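Local coordinates for uncharacterized protein C4B3.07 (Schizosaccharomyces pombe, PDB 3QTM) that is required for correct translation termination, directly inhibits ofd1 and stabilises the hypoxic transcription factor domain Sre1N, at residues I19-L33 with D68-E82. Sequence-based numbering, arbitrary orientation.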
ATOM      1  N   ILE A  19      16.195  22.326   0.633  1.00 21.54           N
ATOM      2  CA  ILE A  19      15.207  21.343   0.226  0.65 25.40           C
ATOM      3  C   ILE A  19      15.428  20.073   1.032  1.00 26.81           C
ATOM      4  O   ILE A  19      14.472  19.436   1.470  1.00 22.97           O
ATOM      5  CB  ILE A  19      15.247  21.093  -1.300  0.65 24.60           C
ATOM      6  CG1 ILE A  19      14.766  22.350  -2.027  0.65 23.30           C
ATOM      7  CG2 ILE A  19      14.407  19.875  -1.684  0.65 23.30           C
ATOM      8  CD1 ILE A  19      15.239  22.451  -3.464  0.65 26.92           C
ATOM      9  N   SER A  20      16.692  19.741   1.250  1.00 21.55           N
ATOM     10  CA  SER A  20      17.030  18.601   2.067  1.00 24.10           C
ATOM     11  C   SER A  20      16.492  18.786   3.498  1.00 26.47           C
ATOM     12  O   SER A  20      16.035  17.830   4.127  1.00 23.27           O
ATOM     13  CB  SER A  20      18.542  18.402   2.078  1.00 25.72           C
ATOM     14  OG  SER A  20      18.882  17.335   2.928  1.00 35.06           O
ATOM     15  N   GLN A  21      16.539  20.011   4.014  1.00 23.00           N
ATOM     16  CA  GLN A  21      16.008  20.248   5.355  1.00 26.13           C
ATOM     17  C   GLN A  21      14.477  20.158   5.343  1.00 26.79           C
ATOM     18  O   GLN A  21      13.852  19.712   6.306  1.00 27.04           O
ATOM     19  CB  GLN A  21      16.487  21.592   5.913  1.00 29.59           C
ATOM     20  CG  GLN A  21      17.994  21.631   6.227  1.00 26.79           C
ATOM     21  CD  GLN A  21      18.470  20.418   7.047  1.00 38.06           C
ATOM     22  OE1 GLN A  21      17.832  20.010   8.024  1.00 36.60           O
ATOM     23  NE2 GLN A  21      19.598  19.841   6.642  1.00 39.94           N
ATOM     24  N   LEU A  22      13.884  20.549   4.220  1.00 21.42           N
ATOM     25  CA  LEU A  22      12.446  20.460   4.051  1.00 24.51           C
ATOM     26  C   LEU A  22      11.991  19.004   4.172  1.00 25.50           C
ATOM     27  O   LEU A  22      11.036  18.695   4.905  1.00 25.27           O
ATOM     28  CB  LEU A  22      12.046  21.075   2.706  1.00 25.29           C
ATOM     29  CG  LEU A  22      10.577  21.332   2.401  1.00 25.37           C
ATOM     30  CD1 LEU A  22      10.004  22.381   3.362  1.00 20.43           C
ATOM     31  CD2 LEU A  22      10.442  21.765   0.933  1.00 18.21           C
ATOM     32  N   TRP A  23      12.694  18.107   3.483  1.00 25.20           N
ATOM     33  CA  TRP A  23      12.407  16.680   3.581  1.00 23.16           C
ATOM     34  C   TRP A  23      12.605  16.166   4.998  1.00 24.53           C
ATOM     35  O   TRP A  23      11.864  15.295   5.462  1.00 23.71           O
ATOM     36  CB  TRP A  23      13.258  15.871   2.592  1.00 23.76           C
ATOM     37  CG  TRP A  23      12.581  15.728   1.270  1.00 27.29           C
ATOM     38  CD1 TRP A  23      12.827  16.448   0.138  1.00 24.35           C
ATOM     39  CD2 TRP A  23      11.489  14.842   0.958  1.00 26.35           C
ATOM     40  NE1 TRP A  23      11.971  16.051  -0.869  1.00 25.84           N
ATOM     41  CE2 TRP A  23      11.144  15.066  -0.392  1.00 26.38           C
ATOM     42  CE3 TRP A  23      10.787  13.871   1.685  1.00 25.57           C
ATOM     43  CZ2 TRP A  23      10.127  14.357  -1.032  1.00 24.23           C
ATOM     44  CZ3 TRP A  23       9.775  13.163   1.047  1.00 29.38           C
ATOM     45  CH2 TRP A  23       9.453  13.414  -0.301  1.00 24.21           C
ATOM     46  N   GLY A  24      13.610  16.712   5.679  1.00 24.60           N
ATOM     47  CA  GLY A  24      13.925  16.310   7.037  1.00 25.79           C
ATOM     48  C   GLY A  24      12.767  16.556   7.995  1.00 23.30           C
ATOM     49  O   GLY A  24      12.460  15.707   8.822  1.00 24.20           O
ATOM     50  N   LEU A  25      12.133  17.718   7.869  1.00 21.59           N
ATOM     51  CA  LEU A  25      10.943  18.063   8.651  1.00 23.50           C
ATOM     52  C   LEU A  25       9.799  17.093   8.393  1.00 26.26           C
ATOM     53  O   LEU A  25       9.152  16.619   9.338  1.00 23.91           O
ATOM     54  CB  LEU A  25      10.482  19.484   8.335  1.00 20.19           C
ATOM     55  CG  LEU A  25      11.369  20.611   8.874  1.00 26.16           C
ATOM     56  CD1 LEU A  25      10.929  21.969   8.320  1.00 21.37           C
ATOM     57  CD2 LEU A  25      11.368  20.614  10.423  1.00 24.96           C
ATOM     58  N   TYR A  26       9.547  16.803   7.116  1.00 24.09           N
ATOM     59  CA  TYR A  26       8.509  15.847   6.755  1.00 22.12           C
ATOM     60  C   TYR A  26       8.807  14.462   7.342  1.00 23.30           C
ATOM     61  O   TYR A  26       7.916  13.805   7.873  1.00 23.68           O
ATOM     62  CB  TYR A  26       8.335  15.739   5.234  1.00 18.76           C
ATOM     63  CG  TYR A  26       7.293  14.699   4.873  1.00 23.14           C
ATOM     64  CD1 TYR A  26       5.935  14.949   5.051  1.00 20.17           C
ATOM     65  CD2 TYR A  26       7.668  13.451   4.415  1.00 19.42           C
ATOM     66  CE1 TYR A  26       4.975  13.981   4.746  1.00 20.76           C
ATOM     67  CE2 TYR A  26       6.732  12.489   4.117  1.00 20.71           C
ATOM     68  CZ  TYR A  26       5.387  12.755   4.274  1.00 23.35           C
ATOM     69  OH  TYR A  26       4.466  11.772   3.962  1.00 23.53           O
ATOM     70  N   GLU A  27      10.062  14.025   7.232  1.00 24.70           N
ATOM     71  CA  GLU A  27      10.470  12.697   7.680  1.00 23.42           C
ATOM     72  C   GLU A  27      10.264  12.552   9.181  1.00 26.18           C
ATOM     73  O   GLU A  27       9.756  11.543   9.659  1.00 27.96           O
ATOM     74  CB  GLU A  27      11.927  12.428   7.297  1.00 25.76           C
ATOM     75  CG  GLU A  27      12.108  12.160   5.789  1.00 31.25           C
ATOM     76  CD  GLU A  27      13.509  12.491   5.279  1.00 32.19           C
ATOM     77  OE1 GLU A  27      14.369  12.856   6.102  1.00 35.04           O
ATOM     78  OE2 GLU A  27      13.750  12.383   4.055  1.00 33.01           O
HETATM   79  N   MSE A  28      10.653  13.581   9.911  1.00 24.00           N
HETATM   80  CA  MSE A  28      10.425  13.634  11.341  1.00 29.93           C
HETATM   81  C   MSE A  28       8.946  13.546  11.688  1.00 25.88           C
HETATM   82  O   MSE A  28       8.573  12.905  12.669  1.00 26.62           O
HETATM   83  CB  MSE A  28      10.982  14.937  11.898  1.00 24.97           C
HETATM   84  CG  MSE A  28      12.368  14.827  12.446  1.00 41.94           C
HETATM   85 SE   MSE A  28      12.690  16.358  13.621  1.00 75.90          SE
HETATM   86  CE  MSE A  28      13.321  17.586  12.250  1.00 24.18           C
ATOM     87  N   SER A  29       8.102  14.219  10.909  1.00 26.22           N
ATOM     88  CA  SER A  29       6.659  14.135  11.145  1.00 25.75           C
ATOM     89  C   SER A  29       6.200  12.676  11.042  1.00 22.66           C
ATOM     90  O   SER A  29       5.319  12.249  11.776  1.00 22.03           O
ATOM     91  CB  SER A  29       5.875  15.033  10.185  1.00 21.43           C
ATOM     92  OG  SER A  29       5.601  14.356   8.973  1.00 22.03           O
ATOM     93  N   ARG A  30       6.817  11.908  10.148  1.00 23.88           N
ATOM     94  CA  ARG A  30       6.448  10.501   9.993  1.00 24.93           C
ATOM     95  C   ARG A  30       6.960   9.640  11.160  1.00 29.52           C
ATOM     96  O   ARG A  30       6.305   8.673  11.545  1.00 26.18           O
ATOM     97  CB  ARG A  30       6.918   9.930   8.641  1.00 24.96           C
ATOM     98  CG  ARG A  30       6.499  10.757   7.409  1.00 24.63           C
ATOM     99  CD  ARG A  30       5.005  11.098   7.420  1.00 23.65           C
ATOM    100  NE  ARG A  30       4.168   9.943   7.076  1.00 26.23           N
ATOM    101  CZ  ARG A  30       2.835   9.968   7.048  1.00 29.35           C
ATOM    102  NH1 ARG A  30       2.168  11.091   7.352  1.00 20.55           N
ATOM    103  NH2 ARG A  30       2.163   8.872   6.712  1.00 26.08           N
ATOM    104  N   GLU A  31       8.123   9.986  11.719  1.00 27.77           N
ATOM    105  CA  GLU A  31       8.639   9.295  12.907  1.00 27.76           C
ATOM    106  C   GLU A  31       7.736   9.543  14.113  1.00 28.38           C
ATOM    107  O   GLU A  31       7.457   8.629  14.892  1.00 29.36           O
ATOM    108  CB  GLU A  31      10.063   9.767  13.236  1.00 30.08           C
ATOM    109  CG  GLU A  31      11.093   9.428  12.170  1.00 32.55           C
ATOM    110  CD  GLU A  31      12.399  10.200  12.342  1.00 39.91           C
ATOM    111  OE1 GLU A  31      12.565  10.891  13.380  1.00 39.25           O
ATOM    112  OE2 GLU A  31      13.255  10.119  11.430  1.00 39.48           O
ATOM    113  N   LYS A  32       7.297  10.788  14.267  1.00 24.70           N
ATOM    114  CA  LYS A  32       6.355  11.145  15.323  1.00 29.79           C
ATOM    115  C   LYS A  32       5.027  10.401  15.172  1.00 32.44           C
ATOM    116  O   LYS A  32       4.455   9.915  16.156  1.00 29.06           O
ATOM    117  CB  LYS A  32       6.104  12.651  15.337  1.00 26.61           C
ATOM    118  CG  LYS A  32       7.295  13.470  15.827  1.00 33.43           C
ATOM    119  CD  LYS A  32       7.600  13.168  17.283  1.00 34.17           C
ATOM    120  CE  LYS A  32       8.963  13.710  17.676  1.00 39.19           C
ATOM    121  NZ  LYS A  32       9.204  13.580  19.132  1.00 40.88           N
ATOM    122  N   LEU A  33       4.537  10.318  13.940  1.00 26.29           N
ATOM    123  CA  LEU A  33       3.303   9.600  13.682  1.00 26.04           C
ATOM    124  C   LEU A  33       3.459   8.152  14.154  1.00 32.11           C
ATOM    125  O   LEU A  33       2.595   7.615  14.856  1.00 35.67           O
ATOM    126  CB  LEU A  33       2.954   9.650  12.198  1.00 24.35           C
ATOM    127  CG  LEU A  33       1.644   8.956  11.818  1.00 26.57           C
ATOM    128  CD1 LEU A  33       0.511   9.508  12.663  1.00 26.75           C
ATOM    129  CD2 LEU A  33       1.343   9.130  10.328  1.00 24.70           C
ATOM    130  N   ASP A  68      11.865  17.466  -6.432  1.00 16.67           N
ATOM    131  CA  ASP A  68      11.915  17.056  -5.023  1.00 20.58           C
ATOM    132  C   ASP A  68      11.339  18.103  -4.082  1.00 18.78           C
ATOM    133  O   ASP A  68      10.820  17.763  -3.030  1.00 23.06           O
ATOM    134  CB  ASP A  68      13.351  16.736  -4.584  1.00 23.57           C
ATOM    135  CG  ASP A  68      13.831  15.389  -5.092  1.00 26.31           C
ATOM    136  OD1 ASP A  68      13.002  14.631  -5.652  1.00 24.51           O
ATOM    137  OD2 ASP A  68      15.037  15.088  -4.922  1.00 29.27           O
ATOM    138  N   PHE A  69      11.452  19.378  -4.442  1.00 20.13           N
ATOM    139  CA  PHE A  69      10.798  20.418  -3.654  1.00 19.98           C
ATOM    140  C   PHE A  69       9.274  20.249  -3.686  1.00 19.91           C
ATOM    141  O   PHE A  69       8.615  20.245  -2.641  1.00 17.44           O
ATOM    142  CB  PHE A  69      11.177  21.826  -4.126  1.00 17.98           C
ATOM    143  CG  PHE A  69      10.253  22.911  -3.580  1.00 20.34           C
ATOM    144  CD1 PHE A  69      10.457  23.448  -2.324  1.00 18.56           C
ATOM    145  CD2 PHE A  69       9.178  23.365  -4.320  1.00 18.47           C
ATOM    146  CE1 PHE A  69       9.606  24.419  -1.813  1.00 18.37           C
ATOM    147  CE2 PHE A  69       8.319  24.346  -3.816  1.00 20.72           C
ATOM    148  CZ  PHE A  69       8.529  24.865  -2.562  1.00 19.82           C
ATOM    149  N   HIS A  70       8.709  20.106  -4.880  1.00 17.35           N
ATOM    150  CA  HIS A  70       7.249  19.997  -4.983  1.00 20.14           C
ATOM    151  C   HIS A  70       6.751  18.678  -4.381  1.00 18.63           C
ATOM    152  O   HIS A  70       5.636  18.616  -3.863  1.00 18.74           O
ATOM    153  CB  HIS A  70       6.778  20.130  -6.434  1.00 18.22           C
ATOM    154  CG  HIS A  70       7.236  21.386  -7.101  1.00 22.28           C
ATOM    155  ND1 HIS A  70       6.584  22.590  -6.948  1.00 22.79           N
ATOM    156  CD2 HIS A  70       8.287  21.626  -7.924  1.00 20.57           C
ATOM    157  CE1 HIS A  70       7.220  23.521  -7.637  1.00 22.55           C
ATOM    158  NE2 HIS A  70       8.249  22.960  -8.245  1.00 23.73           N
ATOM    159  N   ALA A  71       7.583  17.633  -4.453  1.00 14.16           N
ATOM    160  CA  ALA A  71       7.255  16.344  -3.856  1.00 16.30           C
ATOM    161  C   ALA A  71       7.122  16.455  -2.342  1.00 19.83           C
ATOM    162  O   ALA A  71       6.192  15.907  -1.771  1.00 19.43           O
ATOM    163  CB  ALA A  71       8.297  15.300  -4.225  1.00 17.30           C
ATOM    164  N   ALA A  72       8.062  17.150  -1.688  1.00 18.64           N
ATOM    165  CA  ALA A  72       8.007  17.305  -0.237  1.00 16.03           C
ATOM    166  C   ALA A  72       6.801  18.144   0.171  1.00 18.39           C
ATOM    167  O   ALA A  72       6.127  17.852   1.151  1.00 17.20           O
ATOM    168  CB  ALA A  72       9.278  17.944   0.287  1.00 16.40           C
ATOM    169  N   TYR A  73       6.558  19.213  -0.577  1.00 15.59           N
ATOM    170  CA  TYR A  73       5.461  20.111  -0.291  1.00 14.17           C
ATOM    171  C   TYR A  73       4.122  19.353  -0.477  1.00 19.96           C
ATOM    172  O   TYR A  73       3.217  19.431   0.359  1.00 17.86           O
ATOM    173  CB  TYR A  73       5.561  21.303  -1.238  1.00 15.22           C
ATOM    174  CG  TYR A  73       4.741  22.501  -0.863  1.00 19.04           C
ATOM    175  CD1 TYR A  73       4.968  23.728  -1.471  1.00 16.82           C
ATOM    176  CD2 TYR A  73       3.743  22.417   0.112  1.00 18.90           C
ATOM    177  CE1 TYR A  73       4.207  24.843  -1.139  1.00 21.81           C
ATOM    178  CE2 TYR A  73       2.975  23.529   0.457  1.00 18.00           C
ATOM    179  CZ  TYR A  73       3.212  24.743  -0.183  1.00 22.79           C
ATOM    180  OH  TYR A  73       2.461  25.861   0.139  1.00 22.65           O
ATOM    181  N   SER A  74       4.007  18.609  -1.572  1.00 14.09           N
ATOM    182  CA  SER A  74       2.820  17.797  -1.813  1.00 17.74           C
ATOM    183  C   SER A  74       2.603  16.800  -0.678  1.00 19.04           C
ATOM    184  O   SER A  74       1.487  16.641  -0.212  1.00 15.41           O
ATOM    185  CB  SER A  74       2.941  17.044  -3.134  1.00 15.47           C
ATOM    186  OG  SER A  74       1.843  16.174  -3.310  1.00 17.44           O
ATOM    187  N   SER A  75       3.679  16.146  -0.232  1.00 17.55           N
ATOM    188  CA  SER A  75       3.588  15.170   0.860  1.00 19.43           C
ATOM    189  C   SER A  75       3.097  15.773   2.171  1.00 20.12           C
ATOM    190  O   SER A  75       2.331  15.146   2.896  1.00 20.11           O
ATOM    191  CB  SER A  75       4.932  14.486   1.100  1.00 19.37           C
ATOM    192  OG  SER A  75       5.263  13.672  -0.007  1.00 21.04           O
ATOM    193  N   ALA A  76       3.551  16.984   2.482  1.00 17.61           N
ATOM    194  CA  ALA A  76       3.084  17.659   3.683  1.00 20.15           C
ATOM    195  C   ALA A  76       1.578  17.942   3.585  1.00 18.44           C
ATOM    196  O   ALA A  76       0.832  17.701   4.532  1.00 16.71           O
ATOM    197  CB  ALA A  76       3.873  18.947   3.915  1.00 18.00           C
ATOM    198  N   LEU A  77       1.137  18.449   2.436  1.00 16.94           N
ATOM    199  CA  LEU A  77      -0.285  18.698   2.203  1.00 19.34           C
ATOM    200  C   LEU A  77      -1.118  17.419   2.382  1.00 18.44           C
ATOM    201  O   LEU A  77      -2.181  17.427   3.011  1.00 17.23           O
ATOM    202  CB  LEU A  77      -0.520  19.334   0.816  1.00 16.77           C
ATOM    203  CG  LEU A  77       0.016  20.765   0.660  1.00 17.71           C
ATOM    204  CD1 LEU A  77       0.173  21.162  -0.811  1.00 18.74           C
ATOM    205  CD2 LEU A  77      -0.878  21.785   1.398  1.00 14.49           C
ATOM    206  N   LEU A  78      -0.621  16.312   1.850  1.00 16.68           N
ATOM    207  CA  LEU A  78      -1.364  15.073   1.942  1.00 17.19           C
ATOM    208  C   LEU A  78      -1.474  14.658   3.398  1.00 19.90           C
ATOM    209  O   LEU A  78      -2.486  14.089   3.823  1.00 16.93           O
ATOM    210  CB  LEU A  78      -0.672  13.964   1.146  1.00 17.37           C
ATOM    211  CG  LEU A  78      -1.553  12.736   0.896  1.00 20.57           C
ATOM    212  CD1 LEU A  78      -2.839  13.192   0.234  1.00 17.82           C
ATOM    213  CD2 LEU A  78      -0.823  11.671   0.051  1.00 15.09           C
ATOM    214  N   ALA A  79      -0.422  14.942   4.161  1.00 18.02           N
ATOM    215  CA  ALA A  79      -0.344  14.475   5.528  1.00 17.86           C
ATOM    216  C   ALA A  79      -1.348  15.243   6.370  1.00 20.18           C
ATOM    217  O   ALA A  79      -1.875  14.709   7.347  1.00 19.80           O
ATOM    218  CB  ALA A  79       1.084  14.622   6.092  1.00 19.76           C
ATOM    219  N   VAL A  80      -1.614  16.489   5.986  1.00 20.10           N
ATOM    220  CA  VAL A  80      -2.612  17.291   6.688  1.00 19.38           C
ATOM    221  C   VAL A  80      -3.953  16.596   6.505  1.00 25.22           C
ATOM    222  O   VAL A  80      -4.714  16.452   7.463  1.00 19.69           O
ATOM    223  CB  VAL A  80      -2.687  18.757   6.181  1.00 21.36           C
ATOM    224  CG1 VAL A  80      -3.901  19.492   6.786  1.00 21.03           C
ATOM    225  CG2 VAL A  80      -1.399  19.507   6.515  1.00 19.39           C
ATOM    226  N   SER A  81      -4.215  16.123   5.283  1.00 19.40           N
ATOM    227  CA  SER A  81      -5.443  15.376   5.022  1.00 22.35           C
ATOM    228  C   SER A  81      -5.518  14.086   5.849  1.00 20.91           C
ATOM    229  O   SER A  81      -6.564  13.761   6.377  1.00 24.88           O
ATOM    230  CB  SER A  81      -5.643  15.090   3.520  1.00 22.01           C
ATOM    231  OG  SER A  81      -4.762  14.086   3.041  1.00 19.98           O
ATOM    232  N   GLU A  82      -4.406  13.368   5.973  1.00 22.24           N
ATOM    233  CA  GLU A  82      -4.382  12.113   6.724  1.00 23.12           C
ATOM    234  C   GLU A  82      -4.690  12.346   8.206  1.00 25.25           C
ATOM    235  O   GLU A  82      -5.347  11.546   8.855  1.00 23.56           O
ATOM    236  CB  GLU A  82      -3.012  11.452   6.598  1.00 21.64           C
ATOM    237  CG  GLU A  82      -2.866  10.155   7.405  1.00 26.17           C
ATOM    238  CD  GLU A  82      -1.475   9.538   7.278  1.00 27.98           C
ATOM    239  OE1 GLU A  82      -0.590  10.189   6.686  1.00 28.89           O
ATOM    240  OE2 GLU A  82      -1.256   8.410   7.764  1.00 29.05           O
TER
HETATM  241  O   HOH W   1       2.023  12.505   3.263  1.00 21.12           O
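The Trp23 indole lies over Ala72. Ala72 CB sits 3.6 Å from the centroid of the Trp23 five-membered ring, a CH-pi contact on the face. This is a knob-into-hole: Asp68, Ala71, Ala72 and Ser75 form the hole. The two helices run near parallel, 24° apart, as first and third helices do in a tetratricopeptide-like helical array, with helix 38-58 linking them in the chain. Trp23 NE1 also donates to the backbone Asp68 O at 3.0 Å. It approaches from above the carbonyl plane, while Ala72 N uses the opposite face. A leucine in place of Trp23 would probably leave Asp68 O without its indole donor and open a gap above Ala72. Next to this, Leu22 CD2 packs on Phe69 CD1 at 3.7 Å. One turn on from Trp23, Tyr26 has CG anti to the backbone N (chi1 178°), which carries its ring out over Ser75; Ser75 CB covers one face of the phenol ring, 3.8 Å from its centroid. A water joins Tyr26 OH to Ser75 O. Toward the C-terminal ends, Arg30 forms a salt bridge with Glu82. Asp183 and Arg186 extend the charged cluster, pairing with Arg30 and Glu82 respectively. The guanidinium lies between Tyr26 OH on one face and Leu33 CD2 on the other. Arg30 NH1 and NH2 both grip Glu82 OE1, at 3.0 and 3.1 Å, with the carboxylate plane turned 45° from the guanidinium.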